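Local structure of CAS3 Metal dependent phosphohydrolase (Methanocaldococcus jannaschii, 3S4L) at residues Asp147-Phe152 against Asp182-Phe187; Val55-Lys60 against Leu104-Asp109; Ser16-Val21 against Glu160-Lys165; Lys40-Ala45 against Leu204-Gly209. The protein cuts single-stranded DNA in a magnesium-dependent manner, and single-stranded RNA without need of metal, as the Cas3 HD nuclease of CRISPR antiviral defence. All coordinates share one frame; numbering follows the deposited sequence.

Followed from the N terminus, the chain shows how a mainly helical domain is closed by contacts between residues far apart in sequence. Residues 16-21 open interaction 3, which closes only at 160-165 and joins helices 17-31 and 159-167. Residues 40-45 open interaction 4, which ties helix 36-43 to helix 204-215 near the modelled C-terminal end, so the two contacts cross. Interaction 2, joining helices 52-65 and 91-107, nests inside both loops and touches interaction 4 where Val55 CG2 packs 3.9 Å from Lys40 CB. Interaction 1 starts at 147-152, after interaction 2 has closed; it crosses interaction 3, is nested within interaction 4, and ties helix 142-149 to helix 181-197.

Interaction 1: residues Asp147-Phe152 against Asp182-Phe187; sequences DKLKKF and DDIIRF
Phe152 and Ile184 make the tight part of this contact. Ile184 CD1 lies 3.6 Å from Phe152 CE2 and almost as near to CZ, approaching the ring obliquely at its outer end, and the two side chains cross at about a right angle. Phe152 CG is anti to its backbone N (chi1 178°), which sets the ring's CE2-CZ side against Ile184. Leu149 is more loosely apposed: its CD1 reaches 4.0 Å to Ile184 CG2 and also 4.0 Å to Ile185 CG1. Leu149 therefore sits against two successive residues of one helical turn, crossing Ile184 and running counter to Ile185. A type I beta turn runs from Leu149 to Phe152, closed by Phe152 N to Leu149 O at 2.9 Å. The turn follows on from helix 142-149 in the mainly helical HD domain, and packs with it on the flank of helix 181-197. Val94 of helix 91-107 touches both Leu149 and Phe152, continuing the buried side. The other side is polar and lies toward solvent: Lys150 points away from the helix, and Asp182 and Arg186 are exposed, Arg186 NH2 forming a long salt bridge of 3.9 Å with Asp183 OD1.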
loop_
_atom_site.group_PDB
_atom_site.type_symbol
_atom_site.label_atom_id
_atom_site.label_comp_id
_atom_site.label_asym_id
_atom_site.label_seq_id
_atom_site.Cartn_x
_atom_site.Cartn_y
_atom_site.Cartn_z
ATOM N N ASP A 147 4.009 18.134 0.463
ATOM C CA ASP A 147 2.767 18.533 1.113
ATOM C C ASP A 147 2.140 17.355 1.892
ATOM O O ASP A 147 1.677 17.505 3.029
ATOM C CB ASP A 147 1.763 19.032 0.053
ATOM C CG ASP A 147 2.122 20.410 -0.506
ATOM O OD1 ASP A 147 2.961 21.104 0.112
ATOM O OD2 ASP A 147 1.550 20.808 -1.553
ATOM N N LYS A 148 2.130 16.181 1.275
ATOM C CA LYS A 148 1.346 15.077 1.816
ATOM C C LYS A 148 2.095 14.321 2.904
ATOM O O LYS A 148 1.529 13.482 3.604
ATOM C CB LYS A 148 0.884 14.138 0.700
ATOM C CG LYS A 148 -0.105 14.760 -0.294
ATOM C CD LYS A 148 -0.267 13.817 -1.512
ATOM C CE LYS A 148 -1.480 14.163 -2.375
ATOM N NZ LYS A 148 -1.886 12.971 -3.198
ATOM N N LEU A 149 3.373 14.641 3.051
ATOM C CA LEU A 149 4.194 13.998 4.067
ATOM C C LEU A 149 4.659 14.997 5.122
ATOM O O LEU A 149 5.312 14.626 6.102
ATOM C CB LEU A 149 5.378 13.276 3.415
ATOM C CG LEU A 149 4.866 12.028 2.713
ATOM C CD1 LEU A 149 5.959 11.289 1.958
ATOM C CD2 LEU A 149 4.221 11.133 3.785
ATOM N N LYS A 150 4.305 16.262 4.927
ATOM C CA LYS A 150 4.753 17.319 5.833
ATOM C C LYS A 150 4.588 16.918 7.299
ATOM O O LYS A 150 5.539 16.994 8.083
ATOM C CB LYS A 150 3.995 18.623 5.566
ATOM C CG LYS A 150 4.592 19.843 6.285
ATOM C CD LYS A 150 3.896 21.134 5.862
ATOM C CE LYS A 150 4.663 22.360 6.349
ATOM N NZ LYS A 150 4.697 22.436 7.838
ATOM N N LYS A 151 3.384 16.475 7.663
ATOM C CA LYS A 151 3.087 16.144 9.062
ATOM C C LYS A 151 3.406 14.695 9.462
ATOM O O LYS A 151 3.011 14.250 10.539
ATOM C CB LYS A 151 1.634 16.489 9.416
ATOM C CG LYS A 151 1.382 17.973 9.575
ATOM C CD LYS A 151 2.531 18.618 10.335
ATOM C CE LYS A 151 2.179 19.999 10.870
ATOM N NZ LYS A 151 3.179 20.435 11.896
ATOM N N PHE A 152 4.123 13.958 8.619
ATOM C CA PHE A 152 4.518 12.606 9.014
ATOM C C PHE A 152 5.522 12.674 10.166
ATOM O O PHE A 152 6.542 13.360 10.073
ATOM C CB PHE A 152 5.100 11.810 7.842
ATOM C CG PHE A 152 5.558 10.414 8.219
ATOM C CD1 PHE A 152 4.628 9.418 8.521
ATOM C CD2 PHE A 152 6.914 10.090 8.252
ATOM C CE1 PHE A 152 5.043 8.129 8.866
ATOM C CE2 PHE A 152 7.337 8.803 8.587
ATOM C CZ PHE A 152 6.399 7.818 8.901
ATOM N N ASP A 182 12.512 11.430 5.786
ATOM C CA ASP A 182 13.098 11.908 4.547
ATOM C C ASP A 182 13.342 10.742 3.599
ATOM O O ASP A 182 13.231 10.882 2.378
ATOM C CB ASP A 182 14.368 12.749 4.814
ATOM C CG ASP A 182 14.085 13.980 5.689
ATOM O OD1 ASP A 182 12.895 14.328 5.903
ATOM O OD2 ASP A 182 15.057 14.608 6.162
ATOM N N ASP A 183 13.631 9.575 4.160
ATOM C CA ASP A 183 13.728 8.369 3.350
ATOM C C ASP A 183 12.420 8.051 2.625
ATOM O O ASP A 183 12.437 7.636 1.468
ATOM C CB ASP A 183 14.167 7.188 4.213
ATOM C CG ASP A 183 15.540 7.400 4.827
ATOM O OD1 ASP A 183 16.539 7.332 4.072
ATOM O OD2 ASP A 183 15.618 7.639 6.054
ATOM N N ILE A 184 11.289 8.263 3.295
ATOM C CA ILE A 184 9.982 8.002 2.680
ATOM C C ILE A 184 9.687 9.043 1.598
ATOM O O ILE A 184 9.188 8.715 0.519
ATOM C CB ILE A 184 8.846 7.914 3.746
ATOM C CG1 ILE A 184 9.130 6.738 4.689
ATOM C CG2 ILE A 184 7.474 7.749 3.083
ATOM C CD1 ILE A 184 8.120 6.550 5.833
ATOM N N ILE A 185 10.026 10.296 1.893
ATOM C CA ILE A 185 9.931 11.380 0.925
ATOM C C ILE A 185 10.722 11.055 -0.343
ATOM O O ILE A 185 10.204 11.153 -1.459
ATOM C CB ILE A 185 10.419 12.711 1.558
ATOM C CG1 ILE A 185 9.366 13.249 2.540
ATOM C CG2 ILE A 185 10.798 13.755 0.486
ATOM C CD1 ILE A 185 9.859 14.443 3.381
ATOM N N ARG A 186 11.977 10.656 -0.170
ATOM C CA ARG A 186 12.850 10.339 -1.297
ATOM C C ARG A 186 12.247 9.216 -2.120
ATOM O O ARG A 186 12.191 9.295 -3.353
ATOM C CB ARG A 186 14.233 9.913 -0.789
ATOM C CG ARG A 186 15.354 10.850 -1.142
ATOM C CD ARG A 186 16.695 10.353 -0.604
ATOM N NE ARG A 186 16.701 10.262 0.851
ATOM C CZ ARG A 186 16.946 11.283 1.663
ATOM N NH1 ARG A 186 17.221 12.483 1.158
ATOM N NH2 ARG A 186 16.917 11.104 2.977
ATOM N N PHE A 187 11.803 8.159 -1.439
ATOM C CA PHE A 187 11.167 7.052 -2.144
ATOM C C PHE A 187 9.949 7.493 -2.937
ATOM O O PHE A 187 9.824 7.179 -4.119
ATOM C CB PHE A 187 10.752 5.913 -1.206
ATOM C CG PHE A 187 9.979 4.841 -1.912
ATOM C CD1 PHE A 187 10.629 3.906 -2.694
ATOM C CD2 PHE A 187 8.604 4.801 -1.838
ATOM C CE1 PHE A 187 9.916 2.937 -3.371
ATOM C CE2 PHE A 187 7.894 3.839 -2.504
ATOM C CZ PHE A 187 8.551 2.904 -3.275
#

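Interaction 2: residues Val55-Lys60 against Leu104-Asp109; sequences VDEFMK and LKKFGD
Phe107 meets Glu57 and Phe58 by the outer end of its ring, and apolar packing dominates the contact. Its CZ lies 3.9 Å from Phe58 CB and also 3.7 Å from Phe58 N, so the ring end rests on the backbone and the root of the side chain. With CG anti to the carbonyl carbon (chi1 -61°), Phe107 projects across to helix 52-65. The two aromatic rings are not stacked; Phe107 CE2 comes to the edge of the Phe58 ring, near its plane. Glu57 CB in turn approaches the Phe107 edge at 4.1 Å from CZ, while Lys106 CG lies over one face of that ring.

Electrostatics add a looser element beside the ring. Glu57 OE1 and Lys106 NZ are 4.3 Å apart, too far for a salt bridge, although their opposite charges may still attract.

The backbone changes direction just after the aromatic residue. Phe107 ends helix 91-107, Gly108 leaves it with positive phi, and Asp109 N-caps helix 110-121, its OD1 accepting from Leu112 N. While Phe107 packs on helix 52-65, the chain thus shows a helix C-terminus ended by a positive-phi glycine and followed directly by an N-cap, within the helical HD domain.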
loop_
_atom_site.group_PDB
_atom_site.type_symbol
_atom_site.label_atom_id
_atom_site.label_comp_id
_atom_site.label_asym_id
_atom_site.label_seq_id
_atom_site.Cartn_x
_atom_site.Cartn_y
_atom_site.Cartn_z
ATOM N N VAL A 55 0.295 -15.029 -7.454
ATOM C CA VAL A 55 -0.564 -13.865 -7.657
ATOM C C VAL A 55 -1.451 -13.655 -6.456
ATOM O O VAL A 55 -1.743 -12.525 -6.069
ATOM C CB VAL A 55 -1.457 -14.045 -8.894
ATOM C CG1 VAL A 55 -2.511 -12.955 -8.949
ATOM C CG2 VAL A 55 -0.609 -14.078 -10.163
ATOM N N ASP A 56 -1.862 -14.767 -5.860
ATOM C CA ASP A 56 -2.692 -14.755 -4.668
ATOM C C ASP A 56 -1.922 -14.142 -3.495
ATOM O O ASP A 56 -2.400 -13.217 -2.825
ATOM C CB ASP A 56 -3.142 -16.206 -4.355
ATOM C CG ASP A 56 -4.211 -16.283 -3.269
ATOM O OD1 ASP A 56 -4.740 -15.230 -2.860
ATOM O OD2 ASP A 56 -4.542 -17.406 -2.833
ATOM N N GLU A 57 -0.728 -14.670 -3.241
ATOM C CA GLU A 57 0.146 -14.133 -2.201
ATOM C C GLU A 57 0.378 -12.646 -2.414
ATOM O O GLU A 57 0.347 -11.866 -1.465
ATOM C CB GLU A 57 1.495 -14.849 -2.210
ATOM C CG GLU A 57 1.411 -16.331 -1.958
ATOM C CD GLU A 57 2.698 -17.046 -2.324
ATOM O OE1 GLU A 57 3.779 -16.432 -2.174
ATOM O OE2 GLU A 57 2.627 -18.216 -2.771
ATOM N N PHE A 58 0.644 -12.272 -3.663
ATOM C CA PHE A 58 0.903 -10.879 -4.015
ATOM C C PHE A 58 -0.299 -10.016 -3.630
ATOM O O PHE A 58 -0.142 -8.986 -2.979
ATOM C CB PHE A 58 1.261 -10.769 -5.511
ATOM C CG PHE A 58 1.250 -9.364 -6.060
ATOM C CD1 PHE A 58 2.318 -8.503 -5.837
ATOM C CD2 PHE A 58 0.181 -8.911 -6.828
ATOM C CE1 PHE A 58 2.322 -7.206 -6.358
ATOM C CE2 PHE A 58 0.167 -7.609 -7.348
ATOM C CZ PHE A 58 1.249 -6.756 -7.118
ATOM N N MET A 59 -1.499 -10.462 -3.993
ATOM C CA MET A 59 -2.716 -9.716 -3.671
ATOM C C MET A 59 -2.946 -9.598 -2.167
ATOM O O MET A 59 -3.349 -8.536 -1.687
ATOM C CB MET A 59 -3.936 -10.339 -4.345
ATOM C CG MET A 59 -3.960 -10.115 -5.853
ATOM S SD MET A 59 -3.851 -8.344 -6.269
ATOM C CE MET A 59 -5.306 -7.762 -5.407
ATOM N N LYS A 60 -2.692 -10.681 -1.431
ATOM C CA LYS A 60 -2.831 -10.670 0.019
ATOM C C LYS A 60 -1.925 -9.626 0.671
ATOM O O LYS A 60 -2.243 -9.075 1.723
ATOM C CB LYS A 60 -2.485 -12.034 0.614
ATOM C CG LYS A 60 -3.518 -13.139 0.424
ATOM C CD LYS A 60 -3.034 -14.402 1.132
ATOM C CE LYS A 60 -3.526 -15.665 0.467
ATOM N NZ LYS A 60 -2.819 -16.851 1.018
ATOM N N LEU A 104 9.596 -6.422 -2.625
ATOM C CA LEU A 104 10.897 -6.697 -3.213
ATOM C C LEU A 104 11.531 -7.874 -2.490
ATOM O O LEU A 104 12.111 -8.764 -3.121
ATOM C CB LEU A 104 11.814 -5.477 -3.103
ATOM C CG LEU A 104 12.758 -5.167 -4.265
ATOM C CD1 LEU A 104 14.017 -4.491 -3.741
ATOM C CD2 LEU A 104 13.115 -6.394 -5.085
ATOM N N LYS A 105 11.419 -7.884 -1.164
ATOM C CA LYS A 105 11.963 -9.000 -0.384
ATOM C C LYS A 105 11.295 -10.327 -0.759
ATOM O O LYS A 105 11.961 -11.294 -1.112
ATOM C CB LYS A 105 11.791 -8.752 1.112
ATOM C CG LYS A 105 12.493 -9.775 1.972
ATOM C CD LYS A 105 13.981 -9.517 2.012
ATOM C CE LYS A 105 14.733 -10.703 2.616
ATOM N NZ LYS A 105 13.916 -11.451 3.621
ATOM N N LYS A 106 9.970 -10.347 -0.702
ATOM C CA LYS A 106 9.199 -11.570 -0.912
ATOM C C LYS A 106 9.347 -12.156 -2.317
ATOM O O LYS A 106 9.414 -13.373 -2.471
ATOM C CB LYS A 106 7.713 -11.339 -0.577
ATOM C CG LYS A 106 6.793 -12.522 -0.898
ATOM C CD LYS A 106 6.893 -13.634 0.148
ATOM C CE LYS A 106 7.066 -15.019 -0.497
ATOM N NZ LYS A 106 7.169 -16.122 0.511
ATOM N N PHE A 107 9.405 -11.306 -3.339
ATOM C CA PHE A 107 9.407 -11.808 -4.710
ATOM C C PHE A 107 10.670 -11.527 -5.537
ATOM O O PHE A 107 10.807 -12.059 -6.638
ATOM C CB PHE A 107 8.200 -11.274 -5.476
ATOM C CG PHE A 107 6.868 -11.679 -4.900
ATOM C CD1 PHE A 107 6.342 -12.947 -5.137
ATOM C CD2 PHE A 107 6.113 -10.774 -4.160
ATOM C CE1 PHE A 107 5.098 -13.311 -4.625
ATOM C CE2 PHE A 107 4.863 -11.136 -3.643
ATOM C CZ PHE A 107 4.358 -12.400 -3.880
ATOM N N GLY A 108 11.573 -10.689 -5.031
ATOM C CA GLY A 108 12.779 -10.325 -5.765
ATOM C C GLY A 108 12.589 -9.837 -7.203
ATOM O O GLY A 108 13.393 -10.173 -8.082
ATOM N N ASP A 109 11.535 -9.051 -7.446
ATOM C CA ASP A 109 11.228 -8.506 -8.783
ATOM C C ASP A 109 10.899 -7.014 -8.680
ATOM O O ASP A 109 9.775 -6.638 -8.334
ATOM C CB ASP A 109 10.054 -9.280 -9.435
ATOM C CG ASP A 109 9.685 -8.746 -10.838
ATOM O OD1 ASP A 109 9.735 -7.517 -11.054
ATOM O OD2 ASP A 109 9.348 -9.554 -11.732
#

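Interaction 3: residues Ser16-Val21 against Glu160-Lys165; sequences SLIDHV and EDLIKK
An apolar contact between two nearly parallel helices, with Ile18 and Leu162 at its centre, joins the start of helix 17-31 to helix 159-167 beside the metal site of the HD domain. The short helical segments approach to 11.3 Å between axes at a signed crossing angle of -19°, a wide spacing bridged by side chains. Ile18 CD1 and Leu162 CD1 meet at 3.6 Å, and Ile18 CG1 is equally near that same leucine methyl, so one leucine branch lies along the isoleucine arm as the two chains pass in opposite directions. Leu162 reaches there with its CG opposite the backbone N (chi1 175°). Its other branch, CD2, makes a slacker 4.3 Å contact with Leu17 CD2.

Lys165, an exposed residue, crosses Ile18 at about a right angle, its NZ 4.2 Å from Ile18 CG1; the same amine forms a long salt bridge of 3.9 Å to Asp161 OD1. Ser16 is the N-cap of helix 17-31: its OG accepts from Asp19 N at 3.2 Å and donates to Asp19 OD2, which it meets from above the carboxylate plane.

Leu17 lies about 4 Å, side chain to side chain, from Asp67, a calcium ligand in the crystal and a catalytic magnesium ligand. Around the Ile18-Leu162 contact, Leu162 also touches Ile68 and Ala71 in loops, Ile18 reaches Leu166 further along helix 159-167, and Ile163 touches Leu65 of helix 52-65.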
loop_
_atom_site.group_PDB
_atom_site.type_symbol
_atom_site.label_atom_id
_atom_site.label_comp_id
_atom_site.label_asym_id
_atom_site.label_seq_id
_atom_site.Cartn_x
_atom_site.Cartn_y
_atom_site.Cartn_z
ATOM N N SER A 16 -9.935 -2.045 15.077
ATOM C CA SER A 16 -8.482 -2.212 15.040
ATOM C C SER A 16 -8.038 -2.532 13.617
ATOM O O SER A 16 -8.810 -3.092 12.839
ATOM C CB SER A 16 -8.009 -3.284 16.022
ATOM O OG SER A 16 -8.341 -4.587 15.578
ATOM N N LEU A 17 -6.813 -2.144 13.266
ATOM C CA LEU A 17 -6.324 -2.353 11.914
ATOM C C LEU A 17 -6.135 -3.852 11.631
ATOM O O LEU A 17 -6.485 -4.332 10.552
ATOM C CB LEU A 17 -5.031 -1.553 11.660
ATOM C CG LEU A 17 -4.395 -1.641 10.261
ATOM C CD1 LEU A 17 -5.297 -1.042 9.185
ATOM C CD2 LEU A 17 -3.034 -0.959 10.243
ATOM N N ILE A 18 -5.584 -4.583 12.598
ATOM C CA ILE A 18 -5.466 -6.044 12.508
ATOM C C ILE A 18 -6.816 -6.734 12.217
ATOM O O ILE A 18 -6.929 -7.553 11.298
ATOM C CB ILE A 18 -4.858 -6.634 13.803
ATOM C CG1 ILE A 18 -3.346 -6.415 13.817
ATOM C CG2 ILE A 18 -5.173 -8.124 13.921
ATOM C CD1 ILE A 18 -2.660 -6.872 12.530
ATOM N N ASP A 19 -7.835 -6.405 13.004
ATOM C CA ASP A 19 -9.155 -6.970 12.765
ATOM C C ASP A 19 -9.703 -6.587 11.396
ATOM O O ASP A 19 -10.297 -7.409 10.698
ATOM C CB ASP A 19 -10.134 -6.577 13.875
ATOM C CG ASP A 19 -9.849 -7.301 15.182
ATOM O OD1 ASP A 19 -9.435 -8.484 15.128
ATOM O OD2 ASP A 19 -10.030 -6.691 16.260
ATOM N N HIS A 20 -9.497 -5.334 11.010
ATOM C CA HIS A 20 -9.957 -4.855 9.715
ATOM C C HIS A 20 -9.245 -5.587 8.559
ATOM O O HIS A 20 -9.863 -5.935 7.556
ATOM C CB HIS A 20 -9.740 -3.341 9.610
ATOM C CG HIS A 20 -10.110 -2.768 8.278
ATOM N ND1 HIS A 20 -11.292 -3.076 7.637
ATOM C CD2 HIS A 20 -9.459 -1.899 7.470
ATOM C CE1 HIS A 20 -11.347 -2.429 6.486
ATOM N NE2 HIS A 20 -10.250 -1.703 6.364
ATOM N N VAL A 21 -7.944 -5.808 8.699
ATOM C CA VAL A 21 -7.182 -6.474 7.658
ATOM C C VAL A 21 -7.637 -7.935 7.533
ATOM O O VAL A 21 -7.818 -8.453 6.426
ATOM C CB VAL A 21 -5.666 -6.398 7.944
ATOM C CG1 VAL A 21 -4.921 -7.476 7.172
ATOM C CG2 VAL A 21 -5.112 -4.988 7.611
ATOM N N GLU A 160 6.875 -2.516 14.405
ATOM C CA GLU A 160 7.577 -3.725 13.996
ATOM C C GLU A 160 6.762 -4.972 14.330
ATOM O O GLU A 160 6.574 -5.846 13.482
ATOM C CB GLU A 160 8.957 -3.786 14.657
ATOM C CG GLU A 160 9.533 -5.195 14.814
ATOM C CD GLU A 160 10.048 -5.781 13.512
ATOM O OE1 GLU A 160 9.273 -5.843 12.528
ATOM O OE2 GLU A 160 11.231 -6.187 13.477
ATOM N N ASP A 161 6.279 -5.039 15.567
ATOM C CA ASP A 161 5.435 -6.141 16.001
ATOM C C ASP A 161 4.169 -6.226 15.147
ATOM O O ASP A 161 3.802 -7.306 14.673
ATOM C CB ASP A 161 5.106 -6.019 17.493
ATOM C CG ASP A 161 3.619 -6.082 17.771
ATOM O OD1 ASP A 161 3.050 -7.192 17.692
ATOM O OD2 ASP A 161 3.024 -5.024 18.073
ATOM N N LEU A 162 3.525 -5.081 14.923
ATOM C CA LEU A 162 2.350 -5.021 14.051
ATOM C C LEU A 162 2.619 -5.644 12.685
ATOM O O LEU A 162 1.811 -6.436 12.197
ATOM C CB LEU A 162 1.854 -3.585 13.882
ATOM C CG LEU A 162 0.707 -3.427 12.880
ATOM C CD1 LEU A 162 -0.552 -4.106 13.390
ATOM C CD2 LEU A 162 0.430 -1.958 12.579
ATOM N N ILE A 163 3.750 -5.292 12.074
ATOM C CA ILE A 163 4.101 -5.836 10.763
ATOM C C ILE A 163 4.276 -7.343 10.838
ATOM O O ILE A 163 3.846 -8.069 9.953
ATOM C CB ILE A 163 5.390 -5.223 10.201
ATOM C CG1 ILE A 163 5.134 -3.795 9.725
ATOM C CG2 ILE A 163 5.895 -6.052 9.030
ATOM C CD1 ILE A 163 4.137 -3.695 8.593
ATOM N N LYS A 164 4.908 -7.808 11.908
ATOM C CA LYS A 164 5.090 -9.235 12.129
ATOM C C LYS A 164 3.736 -9.946 12.176
ATOM O O LYS A 164 3.532 -10.947 11.487
ATOM C CB LYS A 164 5.881 -9.472 13.415
ATOM C CG LYS A 164 7.023 -10.467 13.267
ATOM C CD LYS A 164 8.038 -10.364 14.409
ATOM C CE LYS A 164 9.084 -9.287 14.138
ATOM N NZ LYS A 164 10.306 -9.457 14.983
ATOM N N LYS A 165 2.812 -9.422 12.978
ATOM C CA LYS A 165 1.450 -9.962 13.048
ATOM C C LYS A 165 0.798 -10.026 11.664
ATOM O O LYS A 165 0.086 -10.980 11.338
ATOM C CB LYS A 165 0.581 -9.102 13.972
ATOM C CG LYS A 165 0.250 -9.710 15.319
ATOM C CD LYS A 165 -0.597 -8.746 16.140
ATOM C CE LYS A 165 0.085 -7.383 16.246
ATOM N NZ LYS A 165 -0.695 -6.391 17.042
#

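Interaction 4: residues Lys40-Ala45 against Leu204-Gly209; sequences KRALEA and LRFIVG
Ala42 and Ile207 stand closest along the backbones here, their CA atoms 5.9 Å apart, a closeness consistent with the small alanine side chain. Before that point in the segment, Lys40 is engaged elsewhere: its NZ forms a salt bridge with Glu44 OE2 at 3.5 Å, weak as a hydrogen bond, spanning one turn of helix 36-43. Ala42 CB then meets Ile207 CD1 at 3.7 Å, and Ala42 CB also lies 4.2 Å from Phe206 CZ, oblique to the ring. In Ile207 the CG1 branch is trans to the main-chain nitrogen (chi1 162°), and a bend at chi2 (80°) brings CD1 against the backbone of helix 36-43, where it lies 3.9 Å from Leu43 N.

Leu43 itself points away at its root, yet its CD2 comes to 4.0 Å from Ile207 CD1, with the two side chains at about a right angle. One isoleucine methyl thus lies against two consecutive residues. At the end of the segment Ala45 N bonds to Ala42 O at 2.9 Å.

Leu43 and Ile207 both touch Ile115 of helix 110-121, so a third helix joins the apolar cluster. Away from the metal site, this is close helix packing that unites early and late helices of the HD domain.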
loop_
_atom_site.group_PDB
_atom_site.type_symbol
_atom_site.label_atom_id
_atom_site.label_comp_id
_atom_site.label_asym_id
_atom_site.label_seq_id
_atom_site.Cartn_x
_atom_site.Cartn_y
_atom_site.Cartn_z
ATOM N N LYS A 40 -3.406 -12.197 -13.059
ATOM C CA LYS A 40 -2.229 -12.896 -13.584
ATOM C C LYS A 40 -1.888 -12.439 -14.998
ATOM O O LYS A 40 -0.713 -12.219 -15.322
ATOM C CB LYS A 40 -2.406 -14.411 -13.569
ATOM C CG LYS A 40 -1.332 -15.185 -14.329
ATOM C CD LYS A 40 -1.571 -16.693 -14.206
ATOM C CE LYS A 40 -0.411 -17.503 -14.788
ATOM N NZ LYS A 40 -0.375 -17.437 -16.268
ATOM N N ARG A 41 -2.909 -12.290 -15.840
ATOM C CA ARG A 41 -2.671 -11.946 -17.240
ATOM C C ARG A 41 -2.356 -10.459 -17.460
ATOM O O ARG A 41 -1.715 -10.097 -18.447
ATOM C CB ARG A 41 -3.806 -12.450 -18.145
ATOM C CG ARG A 41 -3.593 -13.904 -18.594
ATOM C CD ARG A 41 -4.861 -14.557 -19.093
ATOM N NE ARG A 41 -4.766 -14.940 -20.501
ATOM C CZ ARG A 41 -4.080 -15.987 -20.959
ATOM N NH1 ARG A 41 -3.404 -16.766 -20.120
ATOM N NH2 ARG A 41 -4.059 -16.250 -22.263
ATOM N N ALA A 42 -2.784 -9.617 -16.526
ATOM C CA ALA A 42 -2.447 -8.202 -16.534
ATOM C C ALA A 42 -0.971 -8.031 -16.205
ATOM O O ALA A 42 -0.262 -7.315 -16.906
ATOM C CB ALA A 42 -3.305 -7.440 -15.526
ATOM N N LEU A 43 -0.524 -8.680 -15.128
ATOM C CA LEU A 43 0.899 -8.740 -14.785
ATOM C C LEU A 43 1.728 -9.264 -15.950
ATOM O O LEU A 43 2.872 -8.867 -16.143
ATOM C CB LEU A 43 1.139 -9.624 -13.563
ATOM C CG LEU A 43 0.704 -9.024 -12.234
ATOM C CD1 LEU A 43 0.958 -9.998 -11.104
ATOM C CD2 LEU A 43 1.416 -7.679 -11.997
ATOM N N GLU A 44 1.123 -10.144 -16.731
ATOM C CA GLU A 44 1.805 -10.818 -17.820
ATOM C C GLU A 44 1.953 -9.882 -19.014
ATOM O O GLU A 44 2.729 -10.146 -19.946
ATOM C CB GLU A 44 1.020 -12.075 -18.210
ATOM C CG GLU A 44 1.819 -13.136 -18.942
ATOM C CD GLU A 44 1.155 -14.508 -18.871
ATOM O OE1 GLU A 44 0.111 -14.706 -19.535
ATOM O OE2 GLU A 44 1.672 -15.382 -18.136
ATOM N N ALA A 45 1.197 -8.789 -18.978
ATOM C CA ALA A 45 1.242 -7.798 -20.041
ATOM C C ALA A 45 2.228 -6.695 -19.660
ATOM O O ALA A 45 2.393 -5.716 -20.383
ATOM C CB ALA A 45 -0.141 -7.231 -20.295
ATOM N N LEU A 204 -0.895 1.360 -17.926
ATOM C CA LEU A 204 -0.575 1.504 -16.514
ATOM C C LEU A 204 -1.834 1.751 -15.684
ATOM O O LEU A 204 -1.970 1.213 -14.580
ATOM C CB LEU A 204 0.435 2.618 -16.288
ATOM C CG LEU A 204 1.719 2.120 -15.628
ATOM C CD1 LEU A 204 2.521 3.277 -15.052
ATOM C CD2 LEU A 204 1.369 1.131 -14.537
ATOM N N ARG A 205 -2.751 2.555 -16.222
ATOM C CA ARG A 205 -4.026 2.829 -15.563
ATOM C C ARG A 205 -4.892 1.574 -15.517
ATOM O O ARG A 205 -5.668 1.372 -14.582
ATOM C CB ARG A 205 -4.787 3.973 -16.264
ATOM C CG ARG A 205 -4.208 5.376 -16.045
ATOM C CD ARG A 205 -5.207 6.484 -16.421
ATOM N NE ARG A 205 -4.692 7.824 -16.123
ATOM C CZ ARG A 205 -5.246 8.695 -15.274
ATOM N NH1 ARG A 205 -6.363 8.385 -14.623
ATOM N NH2 ARG A 205 -4.683 9.886 -15.079
ATOM N N PHE A 206 -4.757 0.735 -16.540
ATOM C CA PHE A 206 -5.520 -0.503 -16.633
ATOM C C PHE A 206 -4.934 -1.580 -15.713
ATOM O O PHE A 206 -5.678 -2.359 -15.111
ATOM C CB PHE A 206 -5.619 -0.966 -18.102
ATOM C CG PHE A 206 -5.166 -2.390 -18.345
ATOM C CD1 PHE A 206 -6.097 -3.409 -18.519
ATOM C CD2 PHE A 206 -3.816 -2.706 -18.423
ATOM C CE1 PHE A 206 -5.690 -4.718 -18.747
ATOM C CE2 PHE A 206 -3.402 -4.015 -18.649
ATOM C CZ PHE A 206 -4.343 -5.020 -18.813
ATOM N N ILE A 207 -3.609 -1.613 -15.580
ATOM C CA ILE A 207 -2.969 -2.622 -14.724
ATOM C C ILE A 207 -3.137 -2.290 -13.240
ATOM O O ILE A 207 -3.654 -3.114 -12.466
ATOM C CB ILE A 207 -1.486 -2.859 -15.099
ATOM C CG1 ILE A 207 -0.735 -3.537 -13.955
ATOM C CG2 ILE A 207 -0.819 -1.572 -15.453
ATOM C CD1 ILE A 207 -0.973 -5.043 -13.889
ATOM N N VAL A 208 -2.731 -1.081 -12.856
ATOM C CA VAL A 208 -3.079 -0.536 -11.546
ATOM C C VAL A 208 -4.581 -0.630 -11.337
ATOM O O VAL A 208 -5.051 -1.033 -10.268
ATOM C CB VAL A 208 -2.690 0.951 -11.427
ATOM C CG1 VAL A 208 -3.269 1.551 -10.148
ATOM C CG2 VAL A 208 -1.193 1.123 -11.482
ATOM N N GLY A 209 -5.334 -0.237 -12.361
ATOM C CA GLY A 209 -6.782 -0.321 -12.319
ATOM C C GLY A 209 -7.253 -1.735 -12.052
ATOM O O GLY A 209 -8.199 -1.948 -11.303
#